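Local atomic coordinates of alpha-L-arabinosidase (Xanthomonas axonopodis pv. citri, PDB entry 6D25), a protein that probably hydrolyses terminal alpha-L-arabinofuranosyl side chains of arabinoxylans, including those on internally di-substituted units, as a trimeric GH51 arabinofuranosidase. Residues A153-V156 with G157-A160; T282-E285 with A286-I289; E300-T303 with K304-I308; E182-N186 with G187-P191. All coordinates share one frame; numbering follows the deposited sequence.

Contact 1 of 4, residues A153-V156 with G157-A160; sequences AGNV and GDAA
The amide of Asn155 bridges forward to Asp158 and Ala159. Asn155 OD1 accepts from Asp158 N at 3.1 Å. This donor lies in the carbonyl plane, on a lone pair. A weak second bond comes from Ala159 N to Asn155 OD1, at 3.3 Å and with an angle of only 126°. The other end of the amide gives Asn155 ND2 to Asp158 OD1 at 2.9 Å, and the bond is nearly straight at 169°. The carboxylate receives it on its anti side, somewhat out of its plane. The methyl CB of Ala159 rests against the amide, 3.6 Å from Asn155 CG. With CG anti to the backbone N (chi1 -178°), the Asn155 amide lies inside the turn. Asn155 ND2 also donates to Tyr105 O, so both ends of the amide are tied down. One water joins the ends of the bend, giving to Asn155 O and Ala160 O, each at 2.7 Å. Further out, Val156 packs on Val218 and Tyr222 of helix 212-224. Arg221 of the second subunit donates to Gly157 O. The Asn155 side chain thus caps a tight bend through N-H groups three and, weakly, four residues on, just after strand 149-154 of the beta/alpha barrel, at the interface with the second subunit.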
loop_
_atom_site.group_PDB
_atom_site.type_symbol
_atom_site.label_atom_id
_atom_site.label_comp_id
_atom_site.label_asym_id
_atom_site.label_seq_id
_atom_site.Cartn_x
_atom_site.Cartn_y
_atom_site.Cartn_z
ATOM N N ALA A 153 11.635 -8.875 13.177
ATOM C CA ALA A 153 10.742 -7.720 12.965
ATOM C C ALA A 153 10.736 -7.375 11.477
ATOM O O ALA A 153 11.752 -6.939 10.936
ATOM C CB ALA A 153 11.167 -6.546 13.799
ATOM N N GLY A 154 9.591 -7.609 10.830
ATOM C CA GLY A 154 9.458 -7.382 9.381
ATOM C C GLY A 154 8.989 -5.974 9.026
ATOM O O GLY A 154 8.343 -5.248 9.828
ATOM N N ASN A 155 9.340 -5.559 7.816
ATOM C CA ASN A 155 9.069 -4.227 7.278
ATOM C C ASN A 155 7.693 -4.233 6.592
ATOM O O ASN A 155 7.502 -4.843 5.524
ATOM C CB ASN A 155 10.162 -3.822 6.284
ATOM C CG ASN A 155 9.994 -2.422 5.708
ATOM O OD1 ASN A 155 8.894 -1.886 5.708
ATOM N ND2 ASN A 155 11.060 -1.825 5.179
ATOM N N VAL A 156 6.756 -3.511 7.208
ATOM C CA VAL A 156 5.469 -3.247 6.661
ATOM C C VAL A 156 5.351 -1.791 6.184
ATOM O O VAL A 156 4.752 -1.540 5.132
ATOM C CB VAL A 156 4.407 -3.616 7.710
ATOM C CG1 VAL A 156 3.079 -3.012 7.402
ATOM C CG2 VAL A 156 4.303 -5.122 7.837
ATOM N N GLY A 157 5.992 -0.868 6.847
ATOM C CA GLY A 157 5.809 0.558 6.567
ATOM C C GLY A 157 6.248 0.991 5.176
ATOM O O GLY A 157 5.484 1.653 4.478
ATOM N N ASP A 158 7.493 0.695 4.809
ATOM C CA ASP A 158 8.010 1.266 3.565
ATOM C C ASP A 158 8.280 0.223 2.469
ATOM O O ASP A 158 8.527 0.607 1.301
ATOM C CB ASP A 158 9.133 2.267 3.860
ATOM C CG ASP A 158 10.547 1.810 3.658
ATOM O OD1 ASP A 158 10.774 0.595 3.689
ATOM O OD2 ASP A 158 11.390 2.694 3.502
ATOM N N ALA A 159 7.948 -1.024 2.713
ATOM C CA ALA A 159 8.125 -2.099 1.713
ATOM C C ALA A 159 6.763 -2.614 1.257
ATOM O O ALA A 159 5.768 -2.550 2.009
ATOM C CB ALA A 159 8.904 -3.225 2.359
ATOM N N ALA A 160 6.736 -3.226 0.080
ATOM C CA ALA A 160 5.594 -4.039 -0.373
ATOM C C ALA A 160 5.614 -5.399 0.351
ATOM O O ALA A 160 6.663 -5.810 0.898
ATOM C CB ALA A 160 5.666 -4.188 -1.871
HETATM O O HOH W 1 7.237 -6.542 3.388
#

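Contact 2 of 4, residues T282-E285 with A286-I289; sequences TFDE and AAWI
Phe283 meets Ala287 and Trp288 on the packed side of this helix start. Phe283 CB lies 3.7 Å from Ala287 CB. The ring atom Phe283 CE1 comes to 4.0 Å from Trp288 CE3, near the plane of the indole and at its edge. The two rings do not stack. Trp288 is buried, with NE1 held by Leu448 O, and its side chain also touches Leu350 and Ile478. Arg347 makes a cation-pi contact with Phe283. The extended Glu285 chain ends at Tyr419 OH of strand 407-421, which bonds to its OE2. The other side is looser. Asp284 and Ala286 are exposed there. Asp284 CG sits between the backbone N and the carbonyl carbon (chi1 63°), which turns the carboxylate back over the first turn. Asp284 OD1 then accepts from Ala287 N at 3.1 Å, with an N-H...O angle of 159°. Ala286 CB is 3.5 Å from the same Asp284 OD1. The backbone takes up the helical pattern at once: Trp288 N reaches Asp284 O at 3.0 Å and Ile289 N reaches Glu285 O at 2.9 Å. The negative carboxylate probably also suits the positive end of the helix dipole. This is a classic aspartate N-cap, here opening helix 285-312.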
loop_
_atom_site.group_PDB
_atom_site.type_symbol
_atom_site.label_atom_id
_atom_site.label_comp_id
_atom_site.label_asym_id
_atom_site.label_seq_id
_atom_site.Cartn_x
_atom_site.Cartn_y
_atom_site.Cartn_z
ATOM N N THR A 282 22.115 10.635 38.472
ATOM C CA THR A 282 22.101 11.552 39.602
ATOM C C THR A 282 20.644 11.925 39.879
ATOM O O THR A 282 19.983 12.508 39.013
ATOM C CB THR A 282 22.892 12.833 39.291
ATOM O OG1 THR A 282 24.128 12.485 38.671
ATOM C CG2 THR A 282 23.138 13.672 40.527
ATOM N N PHE A 283 20.129 11.569 41.037
ATOM C CA PHE A 283 18.743 11.817 41.309
ATOM C C PHE A 283 18.487 11.758 42.814
ATOM O O PHE A 283 19.203 11.101 43.552
ATOM C CB PHE A 283 17.852 10.801 40.584
ATOM C CG PHE A 283 18.228 9.347 40.743
ATOM C CD1 PHE A 283 17.753 8.598 41.795
ATOM C CD2 PHE A 283 19.040 8.721 39.797
ATOM C CE1 PHE A 283 18.114 7.273 41.912
ATOM C CE2 PHE A 283 19.393 7.391 39.919
ATOM C CZ PHE A 283 18.932 6.664 40.977
ATOM N N ASP A 284 17.410 12.411 43.206
ATOM C CA ASP A 284 17.003 12.469 44.592
ATOM C C ASP A 284 15.811 11.518 44.813
ATOM O O ASP A 284 15.380 10.782 43.900
ATOM C CB ASP A 284 16.685 13.903 45.007
ATOM C CG ASP A 284 15.521 14.545 44.266
ATOM O OD1 ASP A 284 14.754 13.834 43.559
ATOM O OD2 ASP A 284 15.430 15.786 44.371
ATOM N N GLU A 285 15.265 11.527 46.021
ATOM C CA GLU A 285 14.240 10.556 46.372
ATOM C C GLU A 285 12.966 10.827 45.564
ATOM O O GLU A 285 12.257 9.869 45.249
ATOM C CB GLU A 285 13.951 10.592 47.866
ATOM C CG GLU A 285 12.968 9.534 48.327
ATOM C CD GLU A 285 12.849 9.383 49.837
ATOM O OE1 GLU A 285 13.552 10.156 50.575
ATOM O OE2 GLU A 285 12.022 8.554 50.307
ATOM N N ALA A 286 12.659 12.105 45.287
ATOM C CA ALA A 286 11.472 12.453 44.460
ATOM C C ALA A 286 11.552 11.766 43.082
ATOM O O ALA A 286 10.570 11.182 42.630
ATOM C CB ALA A 286 11.347 13.962 44.325
ATOM N N ALA A 287 12.726 11.802 42.445
ATOM C CA ALA A 287 12.907 11.193 41.138
ATOM C C ALA A 287 12.857 9.659 41.231
ATOM O O ALA A 287 12.397 8.988 40.304
ATOM C CB ALA A 287 14.216 11.648 40.535
ATOM N N TRP A 288 13.356 9.116 42.342
ATOM C CA TRP A 288 13.296 7.669 42.638
ATOM C C TRP A 288 11.840 7.200 42.654
ATOM O O TRP A 288 11.438 6.315 41.866
ATOM C CB TRP A 288 13.992 7.409 43.975
ATOM C CG TRP A 288 13.808 6.062 44.593
ATOM C CD1 TRP A 288 12.860 5.724 45.513
ATOM C CD2 TRP A 288 14.635 4.895 44.408
ATOM N NE1 TRP A 288 13.022 4.425 45.899
ATOM C CE2 TRP A 288 14.080 3.877 45.220
ATOM C CE3 TRP A 288 15.751 4.591 43.622
ATOM C CZ2 TRP A 288 14.629 2.594 45.289
ATOM C CZ3 TRP A 288 16.296 3.321 43.683
ATOM C CH2 TRP A 288 15.730 2.329 44.507
ATOM N N ILE A 289 11.036 7.813 43.537
ATOM C CA ILE A 289 9.675 7.320 43.703
ATOM C C ILE A 289 8.855 7.609 42.440
ATOM O O ILE A 289 7.993 6.793 42.088
ATOM C CB ILE A 289 9.011 7.889 44.973
ATOM C CG1 ILE A 289 7.777 7.051 45.345
ATOM C CG2 ILE A 289 8.704 9.368 44.810
ATOM C CD1 ILE A 289 7.144 7.432 46.652
#

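Contact 3 of 4, residues E300-T303 with K304-I308; sequences ELIT and KHSAI
Glu300 and Lys304 form a salt bridge one helical turn apart, with OE2 of Glu300 2.9 Å from NZ of Lys304. The two chains leave the backbone differently. Glu300 CG is anti to the backbone N (chi1 174°), whereas Lys304 CG lies beside its own N (chi1 -74°). Both chains are extended beyond CG, and their ends converge at the exposed surface. The ammonium meets OE2 on the anti side of the carboxylate, well out of its plane. The lower part of the lysine passes over the preceding turn, where Lys304 CG is 3.6 Å from Glu300 O.

Ser306 turns its hydroxyl back on the helix. Ser306 OG is anti to the carbonyl carbon (chi1 -64°) and donates to Ile302 O at 2.7 Å. Ser306 N donates to Ile302 O at 2.8 Å, from the opposite face of the carbonyl plane. The Ile302 carbonyl is therefore gripped twice by one residue. Ile302 CG2 lies 3.8 Å from Ser306 OG. His305 also has CG beside its backbone N, and this brings His305 CD2 to 3.2 Å from Leu301 O. The ring is held beyond the helix by NE2 to Asp243 O, and a weak bond links ND1 and Thr249 OG1. Thr303 OG1 bonds to Asp299 O.

The charged face looks outward, while Leu301 and Ile302 are buried in the fold. Leu301 packs on Met265 and Tyr267 of strand 262-269 and on Tyr246 of helix 246-256. Ile302 reaches Ile358 and Phe359 of helix 346-361, which places helix 285-312 between these two helices and over the strand.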
loop_
_atom_site.group_PDB
_atom_site.type_symbol
_atom_site.label_atom_id
_atom_site.label_comp_id
_atom_site.label_asym_id
_atom_site.label_seq_id
_atom_site.Cartn_x
_atom_site.Cartn_y
_atom_site.Cartn_z
ATOM N N GLU A 300 -1.819 -1.596 35.357
ATOM C CA GLU A 300 -3.094 -1.053 34.892
ATOM C C GLU A 300 -3.233 -1.236 33.371
ATOM O O GLU A 300 -4.294 -1.624 32.882
ATOM C CB GLU A 300 -3.195 0.430 35.273
ATOM C CG GLU A 300 -4.416 1.108 34.713
ATOM C CD GLU A 300 -4.500 2.608 34.970
ATOM O OE1 GLU A 300 -3.690 3.131 35.790
ATOM O OE2 GLU A 300 -5.394 3.228 34.341
ATOM N N LEU A 301 -2.173 -0.922 32.620
ATOM C CA LEU A 301 -2.204 -1.062 31.152
ATOM C C LEU A 301 -2.468 -2.518 30.767
ATOM O O LEU A 301 -3.346 -2.786 29.920
ATOM C CB LEU A 301 -0.877 -0.599 30.555
ATOM C CG LEU A 301 -0.526 0.875 30.754
ATOM C CD1 LEU A 301 0.842 1.145 30.153
ATOM C CD2 LEU A 301 -1.569 1.819 30.160
ATOM N N ILE A 302 -1.732 -3.465 31.349
ATOM C CA ILE A 302 -1.957 -4.868 31.012
ATOM C C ILE A 302 -3.400 -5.276 31.336
ATOM O O ILE A 302 -4.062 -5.953 30.535
ATOM C CB ILE A 302 -0.934 -5.773 31.705
ATOM C CG1 ILE A 302 0.449 -5.557 31.084
ATOM C CG2 ILE A 302 -1.364 -7.224 31.650
ATOM C CD1 ILE A 302 1.596 -6.212 31.838
ATOM N N THR A 303 -3.884 -4.844 32.509
ATOM C CA THR A 303 -5.218 -5.201 32.944
ATOM C C THR A 303 -6.234 -4.753 31.904
ATOM O O THR A 303 -7.083 -5.530 31.463
ATOM C CB THR A 303 -5.509 -4.645 34.350
ATOM O OG1 THR A 303 -4.531 -5.255 35.206
ATOM C CG2 THR A 303 -6.904 -4.942 34.833
ATOM N N LYS A 304 -6.163 -3.490 31.541
ATOM C CA LYS A 304 -7.182 -2.890 30.670
ATOM C C LYS A 304 -7.035 -3.393 29.238
ATOM O O LYS A 304 -8.061 -3.684 28.604
ATOM C CB LYS A 304 -7.144 -1.368 30.773
ATOM C CG LYS A 304 -7.741 -0.875 32.077
ATOM C CD LYS A 304 -7.720 0.605 32.282
ATOM C CE LYS A 304 -8.365 0.952 33.611
ATOM N NZ LYS A 304 -8.172 2.382 33.932
ATOM N N HIS A 305 -5.823 -3.474 28.711
ATOM C CA HIS A 305 -5.651 -4.071 27.359
ATOM C C HIS A 305 -6.122 -5.531 27.346
ATOM O O HIS A 305 -6.768 -5.949 26.385
ATOM C CB HIS A 305 -4.203 -3.956 26.877
ATOM C CG HIS A 305 -3.785 -2.567 26.495
ATOM N ND1 HIS A 305 -4.420 -1.849 25.481
ATOM C CD2 HIS A 305 -2.786 -1.783 26.962
ATOM C CE1 HIS A 305 -3.837 -0.671 25.369
ATOM N NE2 HIS A 305 -2.831 -0.607 26.256
ATOM N N SER A 306 -5.820 -6.304 28.404
ATOM C CA SER A 306 -6.276 -7.725 28.480
ATOM C C SER A 306 -7.797 -7.788 28.449
ATOM O O SER A 306 -8.360 -8.656 27.808
ATOM C CB SER A 306 -5.739 -8.411 29.728
ATOM O OG SER A 306 -4.324 -8.481 29.680
ATOM N N ALA A 307 -8.471 -6.896 29.151
ATOM C CA ALA A 307 -9.928 -6.981 29.215
ATOM C C ALA A 307 -10.522 -6.725 27.826
ATOM O O ALA A 307 -11.540 -7.340 27.436
ATOM C CB ALA A 307 -10.468 -6.014 30.249
ATOM N N ILE A 308 -9.920 -5.834 27.058
ATOM C CA ILE A 308 -10.378 -5.634 25.684
ATOM C C ILE A 308 -10.120 -6.895 24.844
ATOM O O ILE A 308 -10.989 -7.304 24.043
ATOM C CB ILE A 308 -9.713 -4.380 25.064
ATOM C CG1 ILE A 308 -10.135 -3.123 25.816
ATOM C CG2 ILE A 308 -10.056 -4.287 23.584
ATOM C CD1 ILE A 308 -9.296 -1.940 25.542
#

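Contact 4 of 4, residues E182-N186 with G187-P191; sequences ERRAN and GRDAP
A Schellman motif ends helix 178-185, and Arg183 and Arg184 fasten the chain that follows it. Gly187 is the C-prime residue. Arg188 N returns to Arg183 O at 3.1 Å, and Gly187 N to Arg184 O at 3.0 Å. At the positive phi of Gly187 a CB would clash with Asn186 O. The Arg183 side chain bends at chi3 (62°), bringing its guanidinium against the chain that leaves the helix. Arg183 NE donates to Arg188 O at 3.1 Å. Arg183 NH2 donates to Asp189 O at 3.0 Å, with an angle of 169°. Both oxygens lie at the guanidinium edge, in its plane, and Pro191 N sits over one face. NH1 donates to Tyr170 O and Ala173 O, which fixes the group's rotation. The motif thus leads into the loop before strand 196-199 of the beta/alpha barrel, and the arginines hold that loop to the helix end. Arg184 NE forms a salt bridge to Asp189 OD1 at 3.2 Å, but the bond is weak, and the guanidinium and carboxylate planes are 66° apart. Its NH1 bonds to Thr175 O. Water joins Arg184 NH2 to Asp189 O. Arg188 bends at chi2 and grips its own loop, Arg188 NE to Ala190 O at 2.8 Å and Arg188 NH2 to Pro191 O at 3.0 Å, while NH1 pairs with Glu144.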
loop_
_atom_site.group_PDB
_atom_site.type_symbol
_atom_site.label_atom_id
_atom_site.label_comp_id
_atom_site.label_asym_id
_atom_site.label_seq_id
_atom_site.Cartn_x
_atom_site.Cartn_y
_atom_site.Cartn_z
ATOM N N GLU A 182 20.041 -19.379 -2.412
ATOM C CA GLU A 182 20.777 -18.179 -2.147
ATOM C C GLU A 182 21.268 -18.173 -0.685
ATOM O O GLU A 182 22.436 -17.834 -0.419
ATOM C CB GLU A 182 19.920 -16.955 -2.482
ATOM C CG GLU A 182 20.701 -15.670 -2.422
ATOM C CD GLU A 182 19.901 -14.424 -2.791
ATOM O OE1 GLU A 182 18.750 -14.555 -3.272
ATOM O OE2 GLU A 182 20.500 -13.318 -2.663
ATOM N N ARG A 183 20.396 -18.552 0.257
ATOM C CA ARG A 183 20.824 -18.776 1.628
ATOM C C ARG A 183 21.999 -19.783 1.681
ATOM O O ARG A 183 23.006 -19.553 2.388
ATOM C CB ARG A 183 19.658 -19.274 2.475
ATOM C CG ARG A 183 20.025 -19.534 3.926
ATOM C CD ARG A 183 19.040 -20.417 4.677
ATOM N NE ARG A 183 18.930 -21.760 4.116
ATOM C CZ ARG A 183 17.790 -22.361 3.715
ATOM N NH1 ARG A 183 16.636 -21.702 3.633
ATOM N NH2 ARG A 183 17.835 -23.664 3.393
ATOM N N ARG A 184 21.868 -20.891 0.964
ATOM C CA ARG A 184 22.929 -21.900 0.933
ATOM C C ARG A 184 24.221 -21.300 0.350
ATOM O O ARG A 184 25.303 -21.564 0.888
ATOM C CB ARG A 184 22.501 -23.152 0.165
ATOM C CG ARG A 184 21.246 -23.820 0.712
ATOM C CD ARG A 184 21.000 -25.203 0.106
ATOM N NE ARG A 184 19.872 -25.838 0.781
ATOM C CZ ARG A 184 18.606 -25.772 0.422
ATOM N NH1 ARG A 184 18.281 -25.196 -0.719
ATOM N NH2 ARG A 184 17.667 -26.256 1.238
ATOM N N ALA A 185 24.132 -20.536 -0.724
ATOM C CA ALA A 185 25.291 -19.901 -1.370
ATOM C C ALA A 185 26.002 -18.978 -0.354
ATOM O O ALA A 185 27.242 -18.846 -0.387
ATOM C CB ALA A 185 24.855 -19.098 -2.587
ATOM N N ASN A 186 25.207 -18.343 0.519
ATOM C CA ASN A 186 25.709 -17.394 1.491
ATOM C C ASN A 186 26.182 -18.119 2.767
ATOM O O ASN A 186 26.539 -17.471 3.742
ATOM C CB ASN A 186 24.646 -16.339 1.792
ATOM C CG ASN A 186 24.515 -15.326 0.674
ATOM O OD1 ASN A 186 25.473 -15.118 -0.075
ATOM N ND2 ASN A 186 23.344 -14.743 0.494
ATOM N N GLY A 187 26.194 -19.454 2.774
ATOM C CA GLY A 187 26.881 -20.236 3.787
ATOM C C GLY A 187 25.971 -20.941 4.774
ATOM O O GLY A 187 26.488 -21.503 5.699
ATOM N N ARG A 188 24.651 -20.942 4.604
ATOM C CA ARG A 188 23.753 -21.631 5.531
ATOM C C ARG A 188 22.919 -22.674 4.767
ATOM O O ARG A 188 21.937 -22.367 4.075
ATOM C CB ARG A 188 22.841 -20.612 6.220
ATOM C CG ARG A 188 21.806 -21.244 7.121
ATOM C CD ARG A 188 22.415 -21.892 8.359
ATOM N NE ARG A 188 21.356 -22.623 9.072
ATOM C CZ ARG A 188 21.382 -22.964 10.357
ATOM N NH1 ARG A 188 22.395 -22.615 11.122
ATOM N NH2 ARG A 188 20.348 -23.591 10.879
ATOM N N ASP A 189 23.287 -23.925 4.915
ATOM C CA ASP A 189 22.657 -25.008 4.163
ATOM C C ASP A 189 21.238 -25.259 4.690
ATOM O O ASP A 189 20.276 -25.244 3.919
ATOM C CB ASP A 189 23.534 -26.261 4.177
ATOM C CG ASP A 189 22.910 -27.454 3.455
ATOM O OD1 ASP A 189 22.289 -27.281 2.396
ATOM O OD2 ASP A 189 23.055 -28.545 3.971
ATOM N N ALA A 190 21.123 -25.538 5.982
ATOM C CA ALA A 190 19.808 -25.876 6.556
ATOM C C ALA A 190 19.028 -24.585 6.820
ATOM O O ALA A 190 19.605 -23.550 7.076
ATOM C CB ALA A 190 19.990 -26.670 7.845
ATOM N N PRO A 191 17.711 -24.672 6.789
ATOM C CA PRO A 191 16.909 -23.554 7.268
ATOM C C PRO A 191 17.258 -23.181 8.724
ATOM O O PRO A 191 17.723 -24.027 9.482
ATOM C CB PRO A 191 15.460 -24.067 7.281
ATOM C CG PRO A 191 15.455 -25.254 6.393
ATOM C CD PRO A 191 16.870 -25.815 6.419
HETATM O O HOH W 2 18.591 -27.890 3.476
#

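From the N terminus the order is contact 1, contact 4, contact 2, contact 3. Each joins adjoining pieces of chain, so none nests in or crosses another. Contact 1 closes the turn between strand 149-154 and helix 161-172. Contact 4 closes the exit of helix 178-185 toward strand 196-199, with its centre about 23 Å from that of contact 1. Contact 2 lies beyond strand 262-269, at the start of helix 285-312, where the barrel meets the C-terminal beta domain. Contact 3 follows further along this same helix, about 29 Å away between centres. Contacts 2 and 4 lie on opposite sides of the chain's centre, their centres about 52 Å apart.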